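Local structure of phosphoacetylglucosamine mutase (Aspergillus lentulus, 5O9X) at residues A96-N101 with D112-E117; L212-A217 with L238-V243; R127-R132 with P165-V170; G318-S323 with E412-L417. The protein catalyses, as a phosphoacetylglucosamine mutase, the interconversion of the 6-phosphate and 1-phosphate of N-acetylglucosamine, probably by way of a bisphosphorylated sugar intermediate. The protein carries 1 engineered substitution. One frame throughout, in Å; residues are numbered along the deposited sequence.

Contact 1. Residues A96-N101 with D112-E117; sequences ATKLAN and DELVKE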
# COMPACT_ATOMS: atom_id res chain seq x y z
N ALA A 96 5.82 -19.48 4.41
CA ALA A 96 5.10 -19.47 3.11
C ALA A 96 6.04 -19.94 2.04
O ALA A 96 5.64 -20.67 1.15
CB ALA A 96 4.61 -18.08 2.82
N THR A 97 7.28 -19.43 2.09
CA THR A 97 8.26 -19.68 1.04
C THR A 97 8.68 -21.16 1.06
O THR A 97 8.97 -21.75 0.00
CB THR A 97 9.47 -18.75 1.25
OG1 THR A 97 9.02 -17.41 1.23
CG2 THR A 97 10.59 -18.94 0.24
N LYS A 98 8.65 -21.79 2.25
CA LYS A 98 9.00 -23.21 2.32
C LYS A 98 7.87 -24.01 1.66
O LYS A 98 8.14 -24.91 0.87
CB LYS A 98 9.19 -23.59 3.79
CG LYS A 98 9.57 -25.05 4.04
CD LYS A 98 9.22 -25.45 5.47
CE LYS A 98 10.24 -24.94 6.50
NZ LYS A 98 11.30 -25.97 6.67
N LEU A 99 6.61 -23.69 1.95
CA LEU A 99 5.54 -24.41 1.31
C LEU A 99 5.55 -24.20 -0.21
O LEU A 99 5.34 -25.14 -0.98
CB LEU A 99 4.16 -24.05 1.89
CG LEU A 99 3.78 -24.62 3.25
CD1 LEU A 99 2.64 -23.80 3.87
CD2 LEU A 99 3.40 -26.10 3.10
N ALA A 100 5.83 -22.96 -0.62
CA ALA A 100 5.78 -22.64 -2.07
C ALA A 100 6.91 -23.31 -2.84
O ALA A 100 6.78 -23.57 -4.04
CB ALA A 100 5.82 -21.13 -2.27
N ASN A 101 8.04 -23.56 -2.16
CA ASN A 101 9.19 -24.21 -2.81
C ASN A 101 9.25 -25.75 -2.62
O ASN A 101 10.10 -26.42 -3.23
CB ASN A 101 10.50 -23.51 -2.45
CG ASN A 101 10.57 -22.11 -3.05
OD1 ASN A 101 10.59 -21.11 -2.32
ND2 ASN A 101 10.53 -22.01 -4.37
N ASP A 112 3.02 -30.99 7.69
CA ASP A 112 3.22 -31.58 9.05
C ASP A 112 4.48 -31.08 9.75
O ASP A 112 4.47 -30.80 10.96
CB ASP A 112 3.19 -33.11 9.02
CG ASP A 112 1.77 -33.65 8.90
OD1 ASP A 112 0.89 -33.18 9.68
OD2 ASP A 112 1.56 -34.53 8.02
N GLU A 113 5.55 -30.91 8.97
CA GLU A 113 6.80 -30.38 9.49
C GLU A 113 6.49 -29.01 10.10
O GLU A 113 6.90 -28.70 11.24
CB GLU A 113 7.77 -30.31 8.33
CG GLU A 113 9.22 -30.03 8.62
CD GLU A 113 10.01 -29.77 7.33
OE1 GLU A 113 9.88 -30.53 6.32
OE2 GLU A 113 10.77 -28.78 7.33
N LEU A 114 5.67 -28.22 9.38
CA LEU A 114 5.28 -26.90 9.88
C LEU A 114 4.41 -26.93 11.09
O LEU A 114 4.59 -26.06 11.99
CB LEU A 114 4.67 -26.01 8.77
CG LEU A 114 5.69 -25.40 7.83
CD1 LEU A 114 5.02 -24.72 6.61
CD2 LEU A 114 6.62 -24.44 8.54
N VAL A 115 3.47 -27.87 11.16
CA VAL A 115 2.63 -27.87 12.36
C VAL A 115 3.46 -28.10 13.67
O VAL A 115 3.18 -27.46 14.70
CB VAL A 115 1.33 -28.74 12.25
CG1 VAL A 115 0.99 -29.12 10.83
CG2 VAL A 115 1.30 -29.96 13.17
N LYS A 116 4.48 -28.96 13.57
CA LYS A 116 5.47 -29.24 14.66
C LYS A 116 6.29 -28.03 14.99
O LYS A 116 6.39 -27.67 16.17
CB LYS A 116 6.43 -30.39 14.29
CG LYS A 116 6.01 -31.77 14.80
CD LYS A 116 6.39 -32.85 13.78
CE LYS A 116 5.65 -34.17 13.99
NZ LYS A 116 6.45 -35.18 14.75
N GLU A 117 6.87 -27.40 13.97
CA GLU A 117 7.76 -26.29 14.19
C GLU A 117 6.98 -25.08 14.76
O GLU A 117 7.40 -24.44 15.74
CB GLU A 117 8.52 -25.97 12.90
CG GLU A 117 9.34 -24.68 12.97
CD GLU A 117 10.17 -24.36 11.72
OE1 GLU A 117 10.05 -25.08 10.66
OE2 GLU A 117 10.94 -23.37 11.79
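Lys98 NZ donates to Glu113 OE2 at 2.9 Å, a salt bridge in which the ammonium group meets the carboxylate oxygen nearly in line with its C-O bond. The two chains come together at about a right angle. Glu113 reaches out straight, whereas Lys98 leaves its helix with CG anti to the backbone N (chi1 -179°) and then bends at its last two torsions, which swings NZ up to the carboxylate. Glu117, one turn further along the same helix, brings a second negative charge close: its OE1 lies 4.3 Å from Lys98 NZ, beyond a salt bridge, and probably adds to the attraction. Helices 91-101 and 107-118 form an antiparallel helical hairpin in the first alpha/beta/alpha domain of the phosphohexomutase fold, with the axes of the two segments 11.4 Å apart at an angle of 165°. Beneath the ion pair the contact turns apolar. The CD1 methyl of Leu114 sits against the branch point of Leu99, 3.6 Å from its CG and 3.7 Å from its CD1. The other methyl, Leu114 CD2, lies under the aliphatic part of Lys98, 4.1 Å from CD, as each side chain reaches back past the other. Both leucines are buried and also rest on helix 40-56, Leu99 on Ala45 and Leu49, and Leu114 on Leu52.

Contact 2. Residues L212-A217 with L238-V243; sequences LTVDCA and LDIKIV
Strands 212-215 and 240-243 run parallel with a 25° twist, pairing Leu212 with Ile240, Thr213 with Lys241, Val214 with Ile242 and Asp215 with Val243. They are the two strands of a beta-alpha-beta unit whose helix, 221-231, packs against one face of the sheet in domain II; strand 240-243 is the outermost on its side, and strand 279-283 flanks 212-215 on the other. The ladder alternates in the parallel manner: Leu212 N donates to Asp239 O, Lys241 N to Leu212 O at 2.8 Å, Val214 N to Lys241 O, Val243 N to Val214 O, and Cys216 N to Val243 O.

On the face that carries Leu212, Val214, Ile240 and Ile242, the branched side chains mesh between neighbouring rungs. Val214 CG2 meets Ile240 CG2 at 3.9 Å, and the thiol of Cys216 continues the row, its SG 3.9 Å from Ile242 CG2. Leu225 and Ile229 of helix 221-231 lie over this surface. The other face bears Thr213, Asp215, Lys241 and Val243. Here Thr213 holds CG2 anti to the backbone N (chi1 -53° for OG1), turning this methyl to Val243 CG1, 4.0 Å away, while Val243 CG2 lies 3.7 Å from Asp215 CA. The buried carboxylate of Asp215 is gripped at both oxygens: OD2 accepts from the backbone N of Gly258 and is hydrogen-bonded to Ser282 OG, and Asn244 ND2 donates to OD1. The same OD1 closes an Asx turn at the strand end, taking the N-H of Ala217 at 3.0 Å from above the carboxylate plane, 47° out of it.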
# COMPACT_ATOMS: atom_id res chain seq x y z
N LEU A 212 -12.96 16.91 -8.52
CA LEU A 212 -11.83 16.01 -8.41
C LEU A 212 -11.98 14.96 -9.55
O LEU A 212 -13.00 14.29 -9.61
CB LEU A 212 -11.83 15.37 -6.97
CG LEU A 212 -10.77 14.19 -6.86
CD1 LEU A 212 -9.33 14.72 -6.93
CD2 LEU A 212 -10.94 13.49 -5.53
N THR A 213 -11.00 14.84 -10.43
CA THR A 213 -11.04 13.85 -11.54
C THR A 213 -10.10 12.66 -11.18
O THR A 213 -8.85 12.84 -11.13
CB THR A 213 -10.66 14.51 -12.92
OG1 THR A 213 -11.50 15.66 -13.10
CG2 THR A 213 -10.84 13.53 -14.17
N VAL A 214 -10.68 11.48 -10.99
CA VAL A 214 -9.95 10.35 -10.41
C VAL A 214 -9.80 9.28 -11.50
O VAL A 214 -10.79 8.67 -12.03
CB VAL A 214 -10.70 9.69 -9.19
CG1 VAL A 214 -9.84 8.56 -8.62
CG2 VAL A 214 -10.97 10.70 -8.09
N ASP A 215 -8.55 9.11 -11.90
CA ASP A 215 -8.13 8.01 -12.81
C ASP A 215 -8.09 6.75 -12.00
O ASP A 215 -7.28 6.62 -11.07
CB ASP A 215 -6.76 8.38 -13.38
CG ASP A 215 -5.93 7.20 -13.85
OD1 ASP A 215 -6.51 6.18 -14.29
OD2 ASP A 215 -4.64 7.34 -13.78
N CYS A 216 -8.89 5.75 -12.40
CA CYS A 216 -9.06 4.55 -11.57
C CYS A 216 -8.34 3.32 -12.18
O CYS A 216 -8.62 2.13 -11.80
CB CYS A 216 -10.55 4.23 -11.29
SG CYS A 216 -11.35 5.51 -10.29
N ALA A 217 -7.37 3.64 -13.03
CA ALA A 217 -6.40 2.63 -13.50
C ALA A 217 -7.04 1.46 -14.25
O ALA A 217 -6.40 0.38 -14.46
CB ALA A 217 -5.51 2.13 -12.29
N LEU A 238 -18.09 18.01 -2.65
CA LEU A 238 -17.24 17.07 -3.37
C LEU A 238 -17.99 16.63 -4.64
O LEU A 238 -19.10 16.11 -4.59
CB LEU A 238 -16.92 15.88 -2.50
CG LEU A 238 -15.99 14.85 -3.14
CD1 LEU A 238 -14.65 15.48 -3.40
CD2 LEU A 238 -15.80 13.70 -2.17
N ASP A 239 -17.32 16.78 -5.76
CA ASP A 239 -17.80 16.52 -7.06
C ASP A 239 -16.75 15.61 -7.78
O ASP A 239 -15.84 16.11 -8.42
CB ASP A 239 -17.79 17.91 -7.71
CG ASP A 239 -18.36 17.94 -9.13
OD1 ASP A 239 -18.99 16.93 -9.56
OD2 ASP A 239 -18.15 19.00 -9.82
N ILE A 240 -16.90 14.29 -7.72
CA ILE A 240 -15.89 13.36 -8.31
C ILE A 240 -16.28 12.99 -9.72
O ILE A 240 -17.45 12.56 -9.97
CB ILE A 240 -15.75 12.06 -7.47
CG1 ILE A 240 -15.10 12.37 -6.11
CG2 ILE A 240 -14.90 10.96 -8.23
CD1 ILE A 240 -15.15 11.27 -5.04
N LYS A 241 -15.31 13.05 -10.62
CA LYS A 241 -15.48 12.49 -11.93
C LYS A 241 -14.55 11.29 -12.01
O LYS A 241 -13.39 11.40 -11.55
CB LYS A 241 -15.08 13.50 -12.99
CG LYS A 241 -15.66 14.89 -12.76
CD LYS A 241 -17.10 15.05 -13.21
CE LYS A 241 -17.72 16.43 -12.84
NZ LYS A 241 -19.23 16.38 -12.83
N ILE A 242 -15.01 10.17 -12.61
CA ILE A 242 -14.21 8.94 -12.68
C ILE A 242 -13.80 8.81 -14.09
O ILE A 242 -14.64 9.03 -15.00
CB ILE A 242 -15.06 7.70 -12.23
CG1 ILE A 242 -15.21 7.76 -10.67
CG2 ILE A 242 -14.36 6.38 -12.67
CD1 ILE A 242 -16.18 6.70 -10.09
N VAL A 243 -12.52 8.56 -14.35
CA VAL A 243 -12.03 8.22 -15.69
C VAL A 243 -11.26 6.90 -15.58
O VAL A 243 -10.78 6.57 -14.44
CB VAL A 243 -11.15 9.33 -16.41
CG1 VAL A 243 -11.98 10.61 -16.68
CG2 VAL A 243 -9.84 9.71 -15.63

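Contact 3. Residues R127-R132 with P165-V170; sequences RVVFAR and PQLHYV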
# COMPACT_ATOMS: atom_id res chain seq x y z
N ARG A 127 -10.28 -20.35 9.67
CA ARG A 127 -11.26 -19.49 9.00
C ARG A 127 -10.49 -18.51 8.05
O ARG A 127 -9.62 -17.79 8.50
CB ARG A 127 -12.11 -18.75 10.05
CG ARG A 127 -13.02 -19.69 10.88
CD ARG A 127 -13.89 -18.87 11.82
NE ARG A 127 -14.67 -19.72 12.72
CZ ARG A 127 -14.28 -20.08 13.96
NH1 ARG A 127 -13.13 -19.64 14.49
NH2 ARG A 127 -15.08 -20.85 14.68
N VAL A 128 -10.77 -18.60 6.75
CA VAL A 128 -10.05 -17.81 5.73
C VAL A 128 -11.09 -17.05 4.87
O VAL A 128 -12.07 -17.60 4.47
CB VAL A 128 -9.08 -18.70 4.94
CG1 VAL A 128 -8.37 -17.96 3.77
CG2 VAL A 128 -8.05 -19.31 5.89
N VAL A 129 -10.86 -15.77 4.63
CA VAL A 129 -11.76 -14.96 3.73
C VAL A 129 -10.83 -14.42 2.58
O VAL A 129 -9.69 -14.01 2.83
CB VAL A 129 -12.52 -13.85 4.56
CG1 VAL A 129 -11.56 -12.96 5.36
CG2 VAL A 129 -13.37 -12.93 3.66
N PHE A 130 -11.32 -14.40 1.34
CA PHE A 130 -10.47 -13.98 0.24
C PHE A 130 -11.26 -13.15 -0.77
O PHE A 130 -12.48 -13.15 -0.72
CB PHE A 130 -9.78 -15.20 -0.37
CG PHE A 130 -10.69 -16.27 -0.88
CD1 PHE A 130 -11.38 -16.11 -2.13
CD2 PHE A 130 -10.87 -17.48 -0.18
CE1 PHE A 130 -12.22 -17.11 -2.64
CE2 PHE A 130 -11.72 -18.51 -0.71
CZ PHE A 130 -12.38 -18.31 -1.94
N ALA A 131 -10.54 -12.41 -1.63
CA ALA A 131 -11.11 -11.56 -2.66
C ALA A 131 -10.02 -11.43 -3.71
O ALA A 131 -8.89 -11.96 -3.53
CB ALA A 131 -11.45 -10.20 -2.07
N ARG A 132 -10.35 -10.76 -4.83
CA ARG A 132 -9.40 -10.62 -5.87
C ARG A 132 -9.70 -9.32 -6.59
O ARG A 132 -10.82 -8.78 -6.47
CB ARG A 132 -9.58 -11.79 -6.90
CG ARG A 132 -10.99 -11.90 -7.55
CD ARG A 132 -11.28 -13.39 -7.98
NE ARG A 132 -12.46 -13.58 -8.92
CZ ARG A 132 -13.60 -14.26 -8.82
NH1 ARG A 132 -14.09 -14.88 -7.67
NH2 ARG A 132 -14.34 -14.24 -9.93
N PRO A 165 -7.74 -2.74 0.15
CA PRO A 165 -8.12 -2.26 1.48
C PRO A 165 -9.51 -2.74 1.91
O PRO A 165 -9.71 -2.94 3.11
CB PRO A 165 -8.19 -0.72 1.28
CG PRO A 165 -7.32 -0.43 0.12
CD PRO A 165 -7.32 -1.65 -0.77
N GLN A 166 -10.45 -2.94 0.97
CA GLN A 166 -11.77 -3.60 1.36
C GLN A 166 -11.56 -4.95 2.01
O GLN A 166 -12.21 -5.24 3.05
CB GLN A 166 -12.73 -3.73 0.20
CG GLN A 166 -13.35 -2.39 -0.12
CD GLN A 166 -14.26 -2.49 -1.36
OE1 GLN A 166 -14.03 -3.33 -2.29
NE2 GLN A 166 -15.29 -1.66 -1.37
N LEU A 167 -10.70 -5.78 1.42
CA LEU A 167 -10.41 -7.09 2.01
C LEU A 167 -9.78 -6.93 3.44
O LEU A 167 -10.21 -7.59 4.39
CB LEU A 167 -9.59 -7.99 1.00
CG LEU A 167 -9.43 -9.28 1.79
CD1 LEU A 167 -10.59 -10.28 1.84
CD2 LEU A 167 -8.05 -9.86 1.76
N HIS A 168 -8.72 -6.09 3.61
CA HIS A 168 -8.17 -5.84 4.97
C HIS A 168 -9.25 -5.36 5.99
O HIS A 168 -9.27 -5.78 7.19
CB HIS A 168 -7.14 -4.72 4.85
CG HIS A 168 -5.81 -5.17 4.38
ND1 HIS A 168 -5.56 -5.53 3.07
CD2 HIS A 168 -4.63 -5.35 5.05
CE1 HIS A 168 -4.28 -5.82 2.94
NE2 HIS A 168 -3.70 -5.76 4.13
N TYR A 169 -10.12 -4.47 5.53
CA TYR A 169 -11.27 -3.99 6.33
C TYR A 169 -12.18 -5.15 6.78
O TYR A 169 -12.53 -5.22 7.96
CB TYR A 169 -12.10 -2.90 5.54
CG TYR A 169 -13.45 -2.66 6.09
CD1 TYR A 169 -13.66 -1.62 7.09
CD2 TYR A 169 -14.54 -3.45 5.71
CE1 TYR A 169 -14.93 -1.39 7.61
CE2 TYR A 169 -15.80 -3.23 6.27
CZ TYR A 169 -15.99 -2.22 7.22
OH TYR A 169 -17.27 -2.02 7.78
N VAL A 170 -12.52 -6.06 5.85
CA VAL A 170 -13.40 -7.22 6.13
C VAL A 170 -12.76 -8.14 7.20
O VAL A 170 -13.46 -8.58 8.12
CB VAL A 170 -13.73 -8.05 4.87
CG1 VAL A 170 -14.45 -9.36 5.21
CG2 VAL A 170 -14.62 -7.24 3.95
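In the first alpha/beta/alpha domain, helix 164-176 lies along one face of the five-stranded mixed sheet, and its Leu167 and Val170 pack on the inner strand 127-132. Helix and strand segments run nearly antiparallel, at 166°, with axes 8.7 Å apart. The contact is buried and without hydrogen bonds between the segments; its apolar side-chain contacts come from Val129 and Ala131, which point toward the helix, whereas Phe130 between them turns to the other face, among Ile142, Leu145 and Ser146 of helix 138-151.

Leu167 makes the central contact through a single methyl. With CG set anti to the backbone N (chi1 -179°), the side chain carries CD1 down onto the strand, where it rests 3.9 Å from Phe130 C and 4.0 Å from Ala131 CB, with Val129 CG2 a little further off at 4.3 Å. The CA atoms of Ala131 and Leu167 are only 6.5 Å apart, consistent with the small alanine side chain. Met65 of strand 61-66 also touches Leu167, and Met159 of strand 155-161 touches Val129, extending the apolar layer over the adjoining strands. One helical turn beyond Leu167, the valines meet methyl to methyl, Val170 CG1 lying 4.0 Å from Val129 CG2.

Contact 4. Residues G318-S323 with E412-L417; sequences GDLARS and ECLQAL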
# COMPACT_ATOMS: atom_id res chain seq x y z
N GLY A 318 -1.16 18.39 13.22
CA GLY A 318 -0.47 19.27 14.13
C GLY A 318 -1.23 20.52 14.44
O GLY A 318 -1.27 20.91 15.62
N ASP A 319 -1.82 21.17 13.43
CA ASP A 319 -2.64 22.35 13.69
C ASP A 319 -3.90 21.97 14.50
O ASP A 319 -4.30 22.75 15.39
CB ASP A 319 -3.09 23.03 12.38
CG ASP A 319 -1.92 23.66 11.61
OD1 ASP A 319 -0.77 23.83 12.15
OD2 ASP A 319 -2.21 24.05 10.46
N LEU A 320 -4.55 20.83 14.23
CA LEU A 320 -5.73 20.46 15.01
C LEU A 320 -5.38 20.15 16.47
O LEU A 320 -6.10 20.58 17.36
CB LEU A 320 -6.45 19.21 14.47
CG LEU A 320 -7.24 19.40 13.18
CD1 LEU A 320 -7.83 18.01 12.74
CD2 LEU A 320 -8.33 20.51 13.26
N ALA A 321 -4.26 19.42 16.69
CA ALA A 321 -3.83 19.11 18.06
C ALA A 321 -3.51 20.38 18.84
O ALA A 321 -3.90 20.50 20.01
CB ALA A 321 -2.63 18.16 18.05
N ARG A 322 -2.82 21.35 18.22
CA ARG A 322 -2.60 22.62 18.86
C ARG A 322 -3.89 23.37 19.19
O ARG A 322 -4.05 23.97 20.27
CB ARG A 322 -1.77 23.52 17.94
CG ARG A 322 -1.15 24.74 18.59
CD ARG A 322 -0.25 25.49 17.56
NE ARG A 322 0.66 24.54 16.86
CZ ARG A 322 0.64 24.28 15.55
NH1 ARG A 322 -0.22 24.96 14.75
NH2 ARG A 322 1.49 23.35 15.03
N SER A 323 -4.75 23.44 18.20
CA SER A 323 -6.06 24.08 18.37
C SER A 323 -6.93 23.43 19.49
O SER A 323 -7.67 24.14 20.23
CB SER A 323 -6.72 24.09 17.00
OG SER A 323 -8.03 24.56 17.09
N GLU A 412 -13.18 17.38 17.90
CA GLU A 412 -14.14 16.57 17.18
C GLU A 412 -13.65 16.25 15.76
O GLU A 412 -13.91 15.18 15.26
CB GLU A 412 -15.53 17.26 17.10
CG GLU A 412 -16.39 16.91 18.35
CD GLU A 412 -17.64 17.80 18.54
OE1 GLU A 412 -18.46 17.93 17.60
OE2 GLU A 412 -17.80 18.38 19.66
N CYS A 413 -12.98 17.21 15.11
CA CYS A 413 -12.42 16.95 13.78
C CYS A 413 -11.37 15.84 13.92
O CYS A 413 -11.38 14.88 13.17
CB CYS A 413 -11.84 18.26 13.20
SG CYS A 413 -11.41 18.02 11.47
N LEU A 414 -10.50 15.90 14.92
CA LEU A 414 -9.51 14.82 15.09
C LEU A 414 -10.14 13.48 15.31
O LEU A 414 -9.68 12.47 14.77
CB LEU A 414 -8.56 15.10 16.27
CG LEU A 414 -7.36 15.97 16.03
CD1 LEU A 414 -6.79 16.33 17.39
CD2 LEU A 414 -6.33 15.21 15.16
N GLN A 415 -11.21 13.43 16.11
CA GLN A 415 -11.87 12.15 16.41
C GLN A 415 -12.43 11.56 15.13
O GLN A 415 -12.27 10.36 14.87
CB GLN A 415 -13.06 12.36 17.42
CG GLN A 415 -12.64 12.90 18.80
CD GLN A 415 -13.85 13.40 19.65
OE1 GLN A 415 -14.97 13.58 19.13
NE2 GLN A 415 -13.62 13.59 20.97
N ALA A 416 -13.07 12.41 14.31
CA ALA A 416 -13.62 11.94 13.05
C ALA A 416 -12.46 11.36 12.11
O ALA A 416 -12.64 10.33 11.41
CB ALA A 416 -14.37 13.08 12.36
N LEU A 417 -11.33 12.06 12.09
CA LEU A 417 -10.17 11.67 11.28
C LEU A 417 -9.71 10.25 11.68
O LEU A 417 -9.37 9.43 10.83
CB LEU A 417 -9.10 12.77 11.47
CG LEU A 417 -7.79 12.81 10.72
CD1 LEU A 417 -7.45 14.28 10.41
CD2 LEU A 417 -6.82 12.24 11.72
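Apolar contacts join the two helices, and Leu320 is at their centre. Its side chain and that of Leu414 lie alongside one another, pointing opposite ways, which brings Leu320 CB to 3.7 Å from Leu414 CG. Both leucines hold CG anti to the carbonyl carbon, chi1 being -73° in Leu320, and each thereby extends along the flank of its partner. Leu320 CD1 continues to the thiol of Cys413, with SG 3.8 Å away, and more distantly to Leu417 CD1 at 4.4 Å. Leu414 CD1 lies over the backbone of the opposing helix, 4.1 Å from Ala321 N. Cys413 and Leu417 also pack on Phe316, a turn earlier in helix 306-324, and Leu330 touches both Ala321 and Leu414.

Polar interactions stay at the margin: Ser323 OG hydrogen-bonds with Ser410 OG, linking the two helices beyond the leucines.

The segment axes come within 9.8 Å of each other, with 137° between their N-to-C directions. The arrangement is thus an inclined, roughly antiparallel helix-helix packing through leucine side chains, joining helices 306-324 and 405-420 within domain III of the phosphohexomutase fold.

The four contacts follow the chain through three of the enzyme's domains: contacts 1 and 3 belong to domain I, contact 2 to domain II and contact 4 to domain III. Within domain I, helix 107-118 of contact 1 leads directly into strand 127-132 of contact 3, although their centres are about 23 Å apart. Contact 1 is peripheral, with its centre about 46 Å from that of contact 4 and about 44 Å from that of contact 2, across the centre of the chain. Two side chains can be placed against the bound glucose 1,6-bisphosphate: Asp215 of contact 2 is about 14 Å from it and Leu167 of contact 3 about 12 Å, so neither touches it.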